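Local coordinates for protein carbohydrate binding module (Escherichia coli, PDB 2XFD) that binds sugar chains, here cellobiose, through a calcium ion that is coordinated jointly by the protein and by sugar hydroxyls, at residues 4-9 against 38-43; 14-19 against 51-56; 75-80 against 96-101. All coordinates share one frame; numbering follows the deposited sequence. Where two conformers were deposited one is given.

Overall arrangement
The chain sets out along strand 4-11, turns through 14-16 into strand 17-22, and later returns to both in the same order. Residues 38-43 come back beside 4-9 and close the loop of interaction 1; residues 51-56 then come back beside 14-19 and close interaction 2, so the two loops cross. Each belongs to a different antiparallel sheet, and the sheets meet, among other places, where V7 packs on V51. Interaction 3 follows in series, a shorter loop that joins 75-80 to 96-101 round one calcium ion. Interactions 2 and 3 converge on the second, sugar-binding calcium through D56 and H101, with F53 lying against L100 and H101.

Interaction 1 (4-9 against 38-43); sequences SITVRA and DYTAST
R8 and D38 meet in a salt bridge across two antiparallel strands, and the pair illustrates how side chains of non-hydrogen-bonded positions meet on one face of a sheet. NH2 of R8 reaches OD1 of D38 at 3.0 Å; the carboxylate oxygen lies close to the guanidinium plane, but the nitrogen comes from above the carboxylate, the two planes being 74° apart. With CG anti to the backbone N (chi1 -176°) and a bend at chi2, the arginine brings its CD as well as NH2 up to that oxygen. With an alanine here, D38 would probably lose its charge partner, and T6 CG2 would be its chief remaining side-chain neighbour across the strands. Next along this face the hydroxyls OG1 of T6 and OG1 of T40 share a 2.7 Å hydrogen bond. The other face carries I5, V7, Y39 and A41. The Y39 ring turns its edge to the carbonyl oxygens of V7 and A9, and a water links its OH to A9 O. Between the two faces, in the sheet itself, I5 pairs with A41 and V7 with Y39 through reciprocal backbone bonds, the shortest from V7 N to Y39 O at 2.8 Å. Strand 62-69 flanks strand 4-11 on its other edge, while I5 and V7 pack on strand 48-53 and W30 of strand 25-31 meets the Y39 ring.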
loop_
_atom_site.group_PDB
_atom_site.type_symbol
_atom_site.label_atom_id
_atom_site.label_comp_id
_atom_site.label_asym_id
_atom_site.label_seq_id
_atom_site.Cartn_x
_atom_site.Cartn_y
_atom_site.Cartn_z
ATOM N N SER A 4 -13.749 -7.067 -4.614
ATOM C CA SER A 4 -12.801 -6.552 -5.598
ATOM C C SER A 4 -12.042 -5.396 -4.998
ATOM O O SER A 4 -12.644 -4.485 -4.435
ATOM C CB SER A 4 -13.565 -6.110 -6.869
ATOM O OG SER A 4 -12.627 -5.746 -7.860
ATOM N N ILE A 5 -10.726 -5.441 -5.124
ATOM C CA ILE A 5 -9.872 -4.394 -4.611
ATOM C C ILE A 5 -8.913 -3.951 -5.686
ATOM O O ILE A 5 -8.195 -4.774 -6.294
ATOM C CB ILE A 5 -9.058 -4.855 -3.343
ATOM C CG1 ILE A 5 -10.019 -5.295 -2.279
ATOM C CG2 ILE A 5 -8.165 -3.718 -2.891
ATOM C CD1 ILE A 5 -9.335 -5.997 -1.079
ATOM N N THR A 6 -8.867 -2.661 -5.961
ATOM C CA THR A 6 -7.916 -2.053 -6.883
ATOM C C THR A 6 -6.935 -1.172 -6.089
ATOM O O THR A 6 -7.394 -0.375 -5.270
ATOM C CB THR A 6 -8.576 -1.246 -7.959
ATOM O OG1 THR A 6 -9.398 -2.088 -8.741
ATOM C CG2 THR A 6 -7.636 -0.500 -8.856
ATOM N N VAL A 7 -5.639 -1.347 -6.284
ATOM C CA VAL A 7 -4.614 -0.538 -5.706
ATOM C C VAL A 7 -4.072 0.390 -6.794
ATOM O O VAL A 7 -3.674 -0.086 -7.850
ATOM C CB VAL A 7 -3.503 -1.405 -5.117
ATOM C CG1 VAL A 7 -2.368 -0.557 -4.534
ATOM C CG2 VAL A 7 -4.058 -2.361 -4.105
ATOM N N ARG A 8 -4.021 1.702 -6.534
ATOM C CA ARG A 8 -3.385 2.649 -7.445
ATOM C C ARG A 8 -2.074 3.100 -6.783
ATOM O O ARG A 8 -2.101 3.725 -5.729
ATOM C CB ARG A 8 -4.300 3.840 -7.712
ATOM C CG ARG A 8 -3.649 4.767 -8.736
ATOM C CD ARG A 8 -4.496 5.488 -9.586
ATOM N NE ARG A 8 -3.897 6.187 -10.673
ATOM C CZ ARG A 8 -3.809 5.828 -11.966
ATOM N NH1 ARG A 8 -3.319 6.717 -12.814
ATOM N NH2 ARG A 8 -4.138 4.629 -12.395
ATOM N N ALA A 9 -0.933 2.757 -7.385
ATOM C CA ALA A 9 0.352 2.983 -6.767
ATOM C C ALA A 9 1.452 3.057 -7.795
ATOM O O ALA A 9 1.277 2.629 -8.951
ATOM C CB ALA A 9 0.640 1.904 -5.771
ATOM N N ASP A 38 -3.078 1.026 -11.981
ATOM C CA ASP A 38 -4.041 0.232 -11.250
ATOM C C ASP A 38 -3.699 -1.224 -11.224
ATOM O O ASP A 38 -3.275 -1.784 -12.266
ATOM C CB ASP A 38 -5.412 0.325 -11.900
ATOM C CG ASP A 38 -6.055 1.626 -11.777
ATOM O OD1 ASP A 38 -5.652 2.496 -11.028
ATOM O OD2 ASP A 38 -7.131 1.774 -12.485
ATOM N N TYR A 39 -3.861 -1.867 -10.103
ATOM C CA TYR A 39 -3.592 -3.269 -9.877
ATOM C C TYR A 39 -4.805 -3.848 -9.179
ATOM O O TYR A 39 -5.177 -3.360 -8.106
ATOM C CB TYR A 39 -2.341 -3.423 -8.978
ATOM C CG TYR A 39 -1.090 -2.806 -9.577
ATOM C CD1 TYR A 39 -0.269 -3.542 -10.374
ATOM C CD2 TYR A 39 -0.801 -1.464 -9.417
ATOM C CE1 TYR A 39 0.853 -2.978 -10.998
ATOM C CE2 TYR A 39 0.291 -0.908 -10.026
ATOM C CZ TYR A 39 1.141 -1.662 -10.818
ATOM O OH TYR A 39 2.207 -1.129 -11.461
ATOM N N THR A 40 -5.434 -4.868 -9.736
ATOM C CA THR A 40 -6.733 -5.349 -9.222
ATOM C C THR A 40 -6.649 -6.791 -8.845
ATOM O O THR A 40 -6.082 -7.615 -9.563
ATOM C CB THR A 40 -7.848 -5.103 -10.255
ATOM O OG1 THR A 40 -7.957 -3.689 -10.450
ATOM C CG2 THR A 40 -9.167 -5.608 -9.803
ATOM N N ALA A 41 -7.263 -7.139 -7.720
ATOM C CA ALA A 41 -7.412 -8.518 -7.292
ATOM C C ALA A 41 -8.759 -8.713 -6.647
ATOM O O ALA A 41 -9.406 -7.804 -6.202
ATOM C CB ALA A 41 -6.313 -8.923 -6.331
ATOM N N SER A 42 -9.142 -9.979 -6.579
ATOM C CA SER A 42 -10.364 -10.462 -5.978
ATOM C C SER A 42 -10.047 -11.224 -4.715
ATOM O O SER A 42 -8.999 -11.879 -4.642
ATOM C CB SER A 42 -11.079 -11.500 -6.910
ATOM O OG SER A 42 -11.541 -10.912 -8.122
ATOM N N THR A 43 -10.929 -11.188 -3.739
ATOM C CA THR A 43 -10.767 -12.011 -2.549
ATOM C C THR A 43 -12.157 -12.213 -1.885
ATOM O O THR A 43 -12.987 -11.303 -1.841
ATOM C CB THR A 43 -9.803 -11.380 -1.526
ATOM O OG1 THR A 43 -9.608 -12.252 -0.421
ATOM C CG2 THR A 43 -10.236 -10.029 -1.024
HETATM O O HOH W 1 -11.636 -8.135 -8.881
HETATM O O HOH W 2 2.900 1.389 -10.906
#

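Interaction 2 (14-19 against 51-56); sequences GQESVS and VAFTND. With CA (calcium ion), chain C; BGC (beta-D-glucopyranose), chain B.
S19 and A52 form a hydrogen-bonded antiparallel pair in one sheet of the beta-sandwich of this carbohydrate-binding module, S19 N reaching A52 O at 2.8 Å and A52 N returning the bond to S19 O. V18 and F53 follow as a non-hydrogen-bonded pair, and T54, just past the strand, still donates its N to S17 O. There the side chain of N55 takes over from the backbone. Its CG sits between the backbone N and the carbonyl carbon (chi1 71°), which presents the amide to residues 15-17: ND2 donates to Q15 O, nearly in its own amide plane, while OD1 accepts from S17 N, which lies above the carbonyl plane at 2.8 Å. On the face of V18 and F53, the F53 ring directs its edge at S17 O and has E16 CG 3.8 Å from CE1. The E16 carboxylate is gripped by backbone nitrogens of G14, V12, N13 and D61. One water bonds to the hydroxyls of S17, S19 and T54. D56 leaves this contact for the sugar site, where R60, D61 and H101 complete the protein ligands, O2 and O3 of a glucose also bind the calcium ion, and OD1 of D56 binds it at 2.4 Å.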
loop_
_atom_site.group_PDB
_atom_site.type_symbol
_atom_site.label_atom_id
_atom_site.label_comp_id
_atom_site.label_asym_id
_atom_site.label_seq_id
_atom_site.Cartn_x
_atom_site.Cartn_y
_atom_site.Cartn_z
ATOM N N GLY A 14 11.033 1.627 -10.003
ATOM C CA GLY A 14 10.496 0.575 -10.808
ATOM C C GLY A 14 10.863 -0.842 -10.416
ATOM O O GLY A 14 10.532 -1.787 -11.147
ATOM N N GLN A 15 11.542 -1.002 -9.286
ATOM C CA GLN A 15 11.877 -2.283 -8.756
ATOM C C GLN A 15 11.032 -2.646 -7.509
ATOM O O GLN A 15 11.142 -3.745 -6.988
ATOM C CB GLN A 15 13.337 -2.340 -8.356
ATOM C CG GLN A 15 14.286 -2.119 -9.456
ATOM C CD GLN A 15 15.724 -1.828 -8.955
ATOM O OE1 GLN A 15 15.997 -1.649 -7.711
ATOM N NE2 GLN A 15 16.589 -1.581 -9.913
ATOM N N GLU A 16 10.203 -1.701 -7.042
ATOM C CA GLU A 16 9.492 -1.873 -5.824
ATOM C C GLU A 16 8.434 -2.953 -5.943
ATOM O O GLU A 16 7.720 -3.077 -6.942
ATOM C CB GLU A 16 8.853 -0.569 -5.372
ATOM C CG GLU A 16 9.852 0.525 -5.102
ATOM C CD GLU A 16 10.299 1.373 -6.279
ATOM O OE1 GLU A 16 9.962 1.043 -7.449
ATOM O OE2 GLU A 16 10.994 2.429 -6.013
ATOM N N SER A 17 8.284 -3.730 -4.836
ATOM C CA SER A 17 7.271 -4.766 -4.689
ATOM C C SER A 17 6.284 -4.410 -3.606
ATOM O O SER A 17 6.682 -4.022 -2.489
ATOM C CB SER A 17 7.893 -6.119 -4.390
ATOM O OG SER A 17 6.915 -7.147 -4.374
ATOM N N VAL A 18 5.000 -4.536 -3.886
ATOM C CA VAL A 18 3.964 -4.386 -2.897
ATOM C C VAL A 18 3.104 -5.640 -2.846
ATOM O O VAL A 18 2.914 -6.368 -3.835
ATOM C CB VAL A 18 3.081 -3.165 -3.117
ATOM C CG1 VAL A 18 3.896 -1.918 -2.937
ATOM C CG2 VAL A 18 2.348 -3.218 -4.440
ATOM N N SER A 19 2.539 -5.848 -1.687
ATOM C CA SER A 19 1.577 -6.921 -1.420
ATOM C C SER A 19 0.272 -6.337 -0.917
ATOM O O SER A 19 0.253 -5.550 0.013
ATOM C CB SER A 19 2.162 -7.847 -0.361
ATOM O OG SER A 19 3.296 -8.524 -0.853
ATOM N N VAL A 51 -1.772 -2.488 2.321
ATOM C CA VAL A 51 -0.865 -2.467 1.184
ATOM C C VAL A 51 0.521 -2.311 1.761
ATOM O O VAL A 51 0.823 -1.335 2.441
ATOM C CB VAL A 51 -1.163 -1.355 0.203
ATOM C CG1 VAL A 51 -0.134 -1.317 -0.885
ATOM C CG2 VAL A 51 -2.563 -1.508 -0.358
ATOM N N ALA A 52 1.356 -3.348 1.552
ATOM C CA ALA A 52 2.674 -3.440 2.165
ATOM C C ALA A 52 3.756 -3.349 1.145
ATOM O O ALA A 52 3.737 -4.013 0.114
ATOM C CB ALA A 52 2.835 -4.765 2.891
ATOM N N PHE A 53 4.779 -2.565 1.440
ATOM C CA PHE A 53 6.032 -2.460 0.666
ATOM C C PHE A 53 7.020 -3.402 1.353
ATOM O O PHE A 53 7.200 -3.316 2.554
ATOM C CB PHE A 53 6.523 -1.018 0.722
ATOM C CG PHE A 53 7.874 -0.702 0.132
ATOM C CD1 PHE A 53 8.395 -1.324 -1.013
ATOM C CD2 PHE A 53 8.586 0.337 0.670
ATOM C CE1 PHE A 53 9.609 -0.938 -1.555
ATOM C CE2 PHE A 53 9.781 0.754 0.133
ATOM C CZ PHE A 53 10.298 0.136 -0.993
ATOM N N THR A 54 7.638 -4.307 0.591
ATOM C CA THR A 54 8.374 -5.426 1.183
ATOM C C THR A 54 9.836 -5.497 0.769
ATOM O O THR A 54 10.530 -6.322 1.360
ATOM C CB THR A 54 7.683 -6.733 0.821
ATOM O OG1 THR A 54 7.733 -6.927 -0.589
ATOM C CG2 THR A 54 6.246 -6.791 1.290
ATOM N N ASN A 55 10.309 -4.733 -0.216
ATOM C CA ASN A 55 11.673 -4.857 -0.709
ATOM C C ASN A 55 12.439 -3.557 -0.705
ATOM O O ASN A 55 13.179 -3.252 -1.651
ATOM C CB ASN A 55 11.701 -5.590 -2.065
ATOM C CG ASN A 55 11.150 -4.755 -3.172
ATOM O OD1 ASN A 55 10.367 -3.815 -2.909
ATOM N ND2 ASN A 55 11.505 -5.055 -4.413
ATOM N N ASP A 56 12.263 -2.774 0.324
ATOM C CA ASP A 56 12.988 -1.528 0.468
ATOM C C ASP A 56 14.499 -1.783 0.298
ATOM O O ASP A 56 15.038 -2.803 0.755
ATOM C CB ASP A 56 12.709 -0.908 1.833
ATOM C CG ASP A 56 13.258 0.457 1.969
ATOM O OD1 ASP A 56 13.308 1.201 0.973
ATOM O OD2 ASP A 56 13.599 0.824 3.118
HETATM CA CA CA C . 13.141 3.616 0.773
HETATM C C2 BGC B . 14.680 5.520 3.130
HETATM C C3 BGC B . 14.460 4.168 3.784
HETATM C C4 BGC B . 15.512 3.882 4.867
HETATM C C5 BGC B . 15.497 5.038 5.851
HETATM C C6 BGC B . 16.471 4.965 7.048
HETATM C C1 BGC B . 14.797 6.607 4.170
HETATM O O2 BGC B . 13.624 5.705 2.164
HETATM O O3 BGC B . 14.550 3.181 2.752
HETATM O O4 BGC B . 15.200 2.713 5.579
HETATM O O5 BGC B . 15.749 6.222 5.151
HETATM O O6 BGC B . 17.774 4.932 6.504
HETATM O O HOH W 3 5.616 -7.651 -2.016
HETATM O O HOH W 4 15.287 3.983 -0.201
#

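Interaction 3 (75-80 against 96-101); sequences QAENQS and NSEWLH. With CA (calcium ion), chain D; CA (calcium ion), chain C; BGC (beta-D-glucopyranose), chain B; BGC (beta-D-glucopyranose), chain E.
N96 begins the contact by gripping the turn of 75-80 twice, an example of a loop pinned by one asparagine. Its ND2 donates to E77 O at 3.0 Å, and its backbone N donates to Q79 O at 2.9 Å; CG anti to the carbonyl carbon (chi1 -62°) lets the amide lie against the 3-10 turn of 76-78. S97 follows, its backbone N bonded to a water that also lies within hydrogen-bonding distance of A76 O and Q79 O, and its OG accepts from W99 N in an ST turn. E98 then runs out beyond CG to the calcium ion, which its OE2 binds at 2.3 Å. E77 lies alongside and points the same way, gripping the ion with both carboxylate oxygens, its plane 85° from that of E98; the metal probably offsets the repulsion between these acids. Q75 OE1, a water and D65 join the shell, while Q63 holds OE1 of E98. At the far end H101 gives its carbonyl O to the other calcium, at 2.3 Å, and one ring face to O6 of the second glucose. Strand 62-69 pairs with strands 72-75 and 99-100, and A76 packs on I106 and F108 of strand 104-110.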
loop_
_atom_site.group_PDB
_atom_site.type_symbol
_atom_site.label_atom_id
_atom_site.label_comp_id
_atom_site.label_asym_id
_atom_site.label_seq_id
_atom_site.Cartn_x
_atom_site.Cartn_y
_atom_site.Cartn_z
ATOM N N GLN A 75 -8.622 6.826 0.211
ATOM C CA GLN A 75 -7.343 7.497 -0.033
ATOM C C GLN A 75 -6.279 7.013 0.941
ATOM O O GLN A 75 -6.538 6.945 2.145
ATOM C CB GLN A 75 -7.493 8.967 0.106
ATOM C CG GLN A 75 -8.378 9.659 -0.930
ATOM C CD GLN A 75 -7.815 9.630 -2.321
ATOM O OE1 GLN A 75 -6.632 9.468 -2.541
ATOM N NE2 GLN A 75 -8.693 9.784 -3.320
ATOM N N ALA A 76 -5.061 6.758 0.478
ATOM C CA ALA A 76 -3.991 6.357 1.406
ATOM C C ALA A 76 -3.730 7.388 2.478
ATOM O O ALA A 76 -3.511 7.044 3.642
ATOM C CB ALA A 76 -2.741 6.034 0.583
ATOM N N GLU A 77 -3.743 8.668 2.093
ATOM C CA GLU A 77 -3.477 9.769 2.990
ATOM C C GLU A 77 -4.566 9.994 4.018
ATOM O O GLU A 77 -4.364 10.730 4.970
ATOM C CB GLU A 77 -3.181 11.059 2.193
ATOM C CG GLU A 77 -4.332 11.567 1.302
ATOM C CD GLU A 77 -4.339 11.005 -0.094
ATOM O OE1 GLU A 77 -4.706 11.759 -1.031
ATOM O OE2 GLU A 77 -4.054 9.805 -0.301
ATOM N N ASN A 78 -5.733 9.348 3.829
ATOM C CA ASN A 78 -6.812 9.395 4.826
ATOM C C ASN A 78 -6.722 8.274 5.847
ATOM O O ASN A 78 -7.583 8.216 6.710
ATOM C CB ASN A 78 -8.188 9.420 4.120
ATOM C CG ASN A 78 -8.417 10.697 3.336
ATOM O OD1 ASN A 78 -7.687 11.679 3.483
ATOM N ND2 ASN A 78 -9.430 10.707 2.513
ATOM N N GLN A 79 -5.713 7.447 5.777
ATOM C CA GLN A 79 -5.570 6.327 6.688
ATOM C C GLN A 79 -4.648 6.684 7.832
ATOM O O GLN A 79 -3.516 7.147 7.610
ATOM C CB GLN A 79 -5.086 5.075 5.961
ATOM C CG GLN A 79 -5.844 4.703 4.727
ATOM C CD GLN A 79 -7.354 4.677 4.905
ATOM O OE1 GLN A 79 -8.088 5.333 4.029
ATOM N NE2 GLN A 79 -7.846 4.072 5.832
ATOM N N SER A 80 -5.076 6.437 9.028
ATOM C CA SER A 80 -4.314 6.799 10.203
ATOM C C SER A 80 -3.062 5.984 10.436
ATOM O O SER A 80 -2.130 6.483 11.103
ATOM C CB SER A 80 -5.190 6.718 11.459
ATOM O OG SER A 80 -5.661 5.388 11.613
ATOM N N ASN A 96 -1.329 9.025 7.883
ATOM C CA ASN A 96 -1.914 9.896 6.910
ATOM C C ASN A 96 -0.911 10.306 5.835
ATOM O O ASN A 96 -0.687 11.451 5.570
ATOM C CB ASN A 96 -2.574 11.131 7.558
ATOM C CG ASN A 96 -3.694 10.733 8.473
ATOM O OD1 ASN A 96 -3.500 10.516 9.684
ATOM N ND2 ASN A 96 -4.875 10.556 7.907
ATOM N N SER A 97 -0.354 9.311 5.148
ATOM C CA SER A 97 0.571 9.575 4.040
ATOM C C SER A 97 0.348 8.512 2.939
ATOM O O SER A 97 0.055 7.360 3.216
ATOM C CB SER A 97 2.001 9.487 4.511
ATOM O OG SER A 97 2.909 9.687 3.451
ATOM N N GLU A 98 0.536 8.963 1.699
ATOM C CA GLU A 98 0.645 8.091 0.553
ATOM C C GLU A 98 1.902 7.280 0.519
ATOM O O GLU A 98 2.008 6.318 -0.242
ATOM C CB GLU A 98 0.535 8.905 -0.729
ATOM C CG GLU A 98 -0.814 9.544 -0.927
ATOM C CD GLU A 98 -0.972 10.317 -2.213
ATOM O OE1 GLU A 98 0.040 10.932 -2.646
ATOM O OE2 GLU A 98 -2.071 10.362 -2.778
ATOM N N TRP A 99 2.951 7.683 1.265
ATOM C CA TRP A 99 4.283 7.132 1.058
ATOM C C TRP A 99 4.608 5.965 1.997
ATOM O O TRP A 99 4.354 6.020 3.184
ATOM C CB TRP A 99 5.307 8.251 1.272
ATOM C CG TRP A 99 5.284 9.210 0.124
ATOM C CD1 TRP A 99 4.515 10.314 -0.010
ATOM C CD2 TRP A 99 5.969 9.054 -1.121
ATOM N NE1 TRP A 99 4.704 10.919 -1.219
ATOM C CE2 TRP A 99 5.621 10.168 -1.934
ATOM C CE3 TRP A 99 6.900 8.120 -1.630
ATOM C CZ2 TRP A 99 6.145 10.342 -3.226
ATOM C CZ3 TRP A 99 7.393 8.335 -2.878
ATOM C CH2 TRP A 99 7.010 9.458 -3.649
ATOM N N LEU A 100 5.301 5.035 1.396
ATOM C CA LEU A 100 6.001 3.972 2.122
ATOM C C LEU A 100 7.456 4.098 1.739
ATOM O O LEU A 100 7.889 3.692 0.654
ATOM C CB LEU A 100 5.457 2.595 1.789
ATOM C CG LEU A 100 4.013 2.332 2.227
ATOM C CD1 LEU A 100 3.424 1.135 1.527
ATOM C CD2 LEU A 100 3.958 2.217 3.763
ATOM N N HIS A 101 8.251 4.678 2.634
ATOM C CA HIS A 101 9.723 4.833 2.434
ATOM C C HIS A 101 10.455 3.618 2.915
ATOM O O HIS A 101 11.458 3.165 2.322
ATOM C CB HIS A 101 10.205 6.082 3.140
ATOM C CG HIS A 101 9.562 7.329 2.661
ATOM N ND1 HIS A 101 9.807 7.994 1.465
ATOM C CD2 HIS A 101 8.654 8.065 3.316
ATOM C CE1 HIS A 101 9.075 9.107 1.445
ATOM N NE2 HIS A 101 8.356 9.137 2.555
HETATM CA CA CA D . -4.373 9.958 -2.733
HETATM CA CA CA C . 13.141 3.616 0.773
HETATM C C2 BGC B . 14.680 5.520 3.130
HETATM C C3 BGC B . 14.460 4.168 3.784
HETATM C C4 BGC B . 15.512 3.882 4.867
HETATM C C5 BGC B . 15.497 5.038 5.851
HETATM C C6 BGC B . 16.471 4.965 7.048
HETATM C C1 BGC B . 14.797 6.607 4.170
HETATM O O2 BGC B . 13.624 5.705 2.164
HETATM O O3 BGC B . 14.550 3.181 2.752
HETATM O O4 BGC B . 15.200 2.713 5.579
HETATM O O5 BGC B . 15.749 6.222 5.151
HETATM O O6 BGC B . 17.774 4.932 6.504
HETATM C C2 BGC E . 16.313 10.829 5.184
HETATM C C3 BGC E . 16.341 9.412 4.679
HETATM C C4 BGC E . 14.955 8.907 4.286
HETATM C C5 BGC E . 14.287 9.933 3.455
HETATM C C6 BGC E . 12.924 9.455 3.099
HETATM C C1 BGC E . 15.585 11.681 4.162
HETATM O O1 BGC E . 15.576 13.066 4.415
HETATM O O2 BGC E . 17.624 11.286 5.453
HETATM O O3 BGC E . 16.900 8.539 5.659
HETATM O O4 BGC E . 15.145 7.831 3.509
HETATM O O5 BGC E . 14.256 11.194 4.156
HETATM O O6 BGC E . 12.257 10.432 2.351
HETATM O O HOH W 5 -1.491 6.662 5.652
HETATM O O HOH W 6 -7.212 9.481 9.360
HETATM O O HOH W 4 15.287 3.983 -0.201
HETATM O O HOH W 7 -4.945 11.831 -4.078
#